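Local coordinates for M152 protein (Murid herpesvirus 1, PDB 4G59) that probably helps the virus evade host immunity as an MHC class I-like glycoprotein that binds host NKG2D ligands of the RAE-1 type, at residues E83-V88 and R93-E98. Residues are numbered along the deposited sequence; the frame is centred on the assembly and turned at random.
Sequences EYIMNV and RPVVFE
Tyr84 and Phe97 meet through the CE2 side of the tyrosine and the edge of the phenylalanine, where helix 68-89 lies over strand 95-103. CE2 of Tyr84 comes to 3.9 Å from CZ of Phe97, near the plane of the Phe97 ring, while CD2 of Tyr84 lies 4.0 Å from CE2 of Phe97. The tyrosine ring itself is met obliquely. With CG trans to the backbone N (chi1 176°), Tyr84 reaches across to the sheet. Ile85, the next residue along the helix, brings CD1, the end of its longer branch, to 3.6 Å from the carbonyl O of Arg93 and 4.3 Å from CG1 of Val95. Val95 and Phe97, two residues apart, both project toward the helix; the compact valine suits the slender isoleucine tip, and the phenylalanine is long enough to carry CZ and CE2 up to the tyrosine.

Farther out, Tyr84 stacks on Tyr148 and hydrogen-bonds through OH to Gln112 NE2, while Phe97 packs edge-to-face with Phe80. Arg93 NH2 forms a salt bridge with Asp115. Backbone hydrogen bonds tie Val95 to Arg29 and Val96 to Met113, setting the strand centrally in the sheet.

This is the helix-on-sheet platform of an MHC class I-like fold, at the short link from the long helix back into the sheet. All five touching residues are buried, and this small contact contributes van der Waals packing, while the specific polar bonds go to Gln112 and Asp115 outside it.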
loop_
_atom_site.group_PDB
_atom_site.type_symbol
_atom_site.label_atom_id
_atom_site.label_comp_id
_atom_site.label_asym_id
_atom_site.label_seq_id
_atom_site.Cartn_x
_atom_site.Cartn_y
_atom_site.Cartn_z
ATOM N N GLU B 83 -23.700 7.363 -0.209
ATOM C CA GLU B 83 -24.614 8.156 -1.039
ATOM C C GLU B 83 -23.956 8.530 -2.362
ATOM O O GLU B 83 -24.530 8.300 -3.420
ATOM C CB GLU B 83 -25.068 9.437 -0.339
ATOM C CG GLU B 83 -25.597 9.259 1.068
ATOM C CD GLU B 83 -26.886 8.473 1.135
ATOM O OE1 GLU B 83 -27.795 8.746 0.325
ATOM O OE2 GLU B 83 -26.996 7.586 2.010
ATOM N N TYR B 84 -22.754 9.103 -2.290
ATOM C CA TYR B 84 -22.047 9.587 -3.475
ATOM C C TYR B 84 -21.932 8.499 -4.523
ATOM O O TYR B 84 -22.294 8.714 -5.683
ATOM C CB TYR B 84 -20.655 10.070 -3.088
ATOM C CG TYR B 84 -19.770 10.504 -4.238
ATOM C CD1 TYR B 84 -20.295 11.087 -5.378
ATOM C CD2 TYR B 84 -18.395 10.337 -4.170
ATOM C CE1 TYR B 84 -19.472 11.494 -6.420
ATOM C CE2 TYR B 84 -17.566 10.733 -5.210
ATOM C CZ TYR B 84 -18.107 11.306 -6.328
ATOM O OH TYR B 84 -17.281 11.699 -7.355
ATOM N N ILE B 85 -21.433 7.339 -4.102
ATOM C CA ILE B 85 -21.213 6.211 -5.003
ATOM C C ILE B 85 -22.513 5.727 -5.667
ATOM O O ILE B 85 -22.568 5.569 -6.897
ATOM C CB ILE B 85 -20.495 5.045 -4.277
ATOM C CG1 ILE B 85 -18.992 5.300 -4.217
ATOM C CG2 ILE B 85 -20.775 3.717 -4.973
ATOM C CD1 ILE B 85 -18.343 5.393 -5.588
ATOM N N MET B 86 -23.551 5.509 -4.857
ATOM C CA MET B 86 -24.846 5.058 -5.367
ATOM C C MET B 86 -25.519 6.084 -6.298
ATOM O O MET B 86 -25.921 5.741 -7.406
ATOM C CB MET B 86 -25.791 4.675 -4.218
ATOM C CG MET B 86 -25.331 3.486 -3.372
ATOM S SD MET B 86 -24.950 1.983 -4.306
ATOM C CE MET B 86 -26.594 1.379 -4.690
ATOM N N ASN B 87 -25.628 7.334 -5.847
ATOM C CA ASN B 87 -26.299 8.396 -6.604
ATOM C C ASN B 87 -25.589 8.892 -7.869
ATOM O O ASN B 87 -26.242 9.378 -8.787
ATOM C CB ASN B 87 -26.586 9.603 -5.706
ATOM C CG ASN B 87 -27.450 9.257 -4.511
ATOM O OD1 ASN B 87 -28.004 8.161 -4.423
ATOM N ND2 ASN B 87 -27.577 10.202 -3.582
ATOM N N VAL B 88 -24.262 8.794 -7.910
ATOM C CA VAL B 88 -23.505 9.334 -9.033
ATOM C C VAL B 88 -22.841 8.254 -9.875
ATOM O O VAL B 88 -22.967 8.251 -11.099
ATOM C CB VAL B 88 -22.447 10.372 -8.584
ATOM C CG1 VAL B 88 -21.700 10.951 -9.801
ATOM C CG2 VAL B 88 -23.105 11.487 -7.787
ATOM N N ARG B 93 -17.156 1.388 -7.577
ATOM C CA ARG B 93 -15.732 1.475 -7.815
ATOM C C ARG B 93 -15.092 2.099 -6.563
ATOM O O ARG B 93 -15.746 2.878 -5.837
ATOM C CB ARG B 93 -15.439 2.285 -9.075
ATOM C CG ARG B 93 -15.818 3.741 -8.954
ATOM C CD ARG B 93 -15.730 4.429 -10.305
ATOM N NE ARG B 93 -14.350 4.558 -10.739
ATOM C CZ ARG B 93 -13.971 4.656 -12.001
ATOM N NH1 ARG B 93 -14.874 4.641 -12.960
ATOM N NH2 ARG B 93 -12.688 4.769 -12.310
ATOM N N PRO B 94 -13.828 1.740 -6.289
ATOM C CA PRO B 94 -13.175 2.266 -5.086
ATOM C C PRO B 94 -12.873 3.757 -5.243
ATOM O O PRO B 94 -12.652 4.232 -6.363
ATOM C CB PRO B 94 -11.882 1.441 -4.995
ATOM C CG PRO B 94 -11.593 1.013 -6.438
ATOM C CD PRO B 94 -12.956 0.825 -7.060
ATOM N N VAL B 95 -12.893 4.483 -4.129
ATOM C CA VAL B 95 -12.627 5.918 -4.126
ATOM C C VAL B 95 -11.950 6.290 -2.812
ATOM O O VAL B 95 -12.166 5.617 -1.790
ATOM C CB VAL B 95 -13.942 6.747 -4.295
ATOM C CG1 VAL B 95 -14.949 6.402 -3.230
ATOM C CG2 VAL B 95 -13.660 8.229 -4.257
ATOM N N VAL B 96 -11.120 7.336 -2.822
ATOM C CA VAL B 96 -10.528 7.823 -1.564
ATOM C C VAL B 96 -10.836 9.296 -1.337
ATOM O O VAL B 96 -10.758 10.105 -2.267
ATOM C CB VAL B 96 -8.969 7.624 -1.507
ATOM C CG1 VAL B 96 -8.407 8.005 -0.122
ATOM C CG2 VAL B 96 -8.581 6.212 -1.855
ATOM N N PHE B 97 -11.152 9.647 -0.095
ATOM C CA PHE B 97 -11.188 11.057 0.307
ATOM C C PHE B 97 -10.137 11.361 1.362
ATOM O O PHE B 97 -10.025 10.657 2.373
ATOM C CB PHE B 97 -12.580 11.455 0.811
ATOM C CG PHE B 97 -13.549 11.720 -0.298
ATOM C CD1 PHE B 97 -13.674 13.007 -0.836
ATOM C CD2 PHE B 97 -14.308 10.689 -0.846
ATOM C CE1 PHE B 97 -14.549 13.269 -1.876
ATOM C CE2 PHE B 97 -15.190 10.961 -1.904
ATOM C CZ PHE B 97 -15.306 12.258 -2.410
ATOM N N GLU B 98 -9.385 12.426 1.126
ATOM C CA GLU B 98 -8.306 12.822 2.018
ATOM C C GLU B 98 -8.562 14.227 2.564
ATOM O O GLU B 98 -8.624 15.195 1.790
ATOM C CB GLU B 98 -7.016 12.808 1.228
ATOM C CG GLU B 98 -5.775 12.951 2.035
ATOM C CD GLU B 98 -4.581 12.412 1.287
ATOM O OE1 GLU B 98 -4.692 11.293 0.727
ATOM O OE2 GLU B 98 -3.552 13.121 1.252
#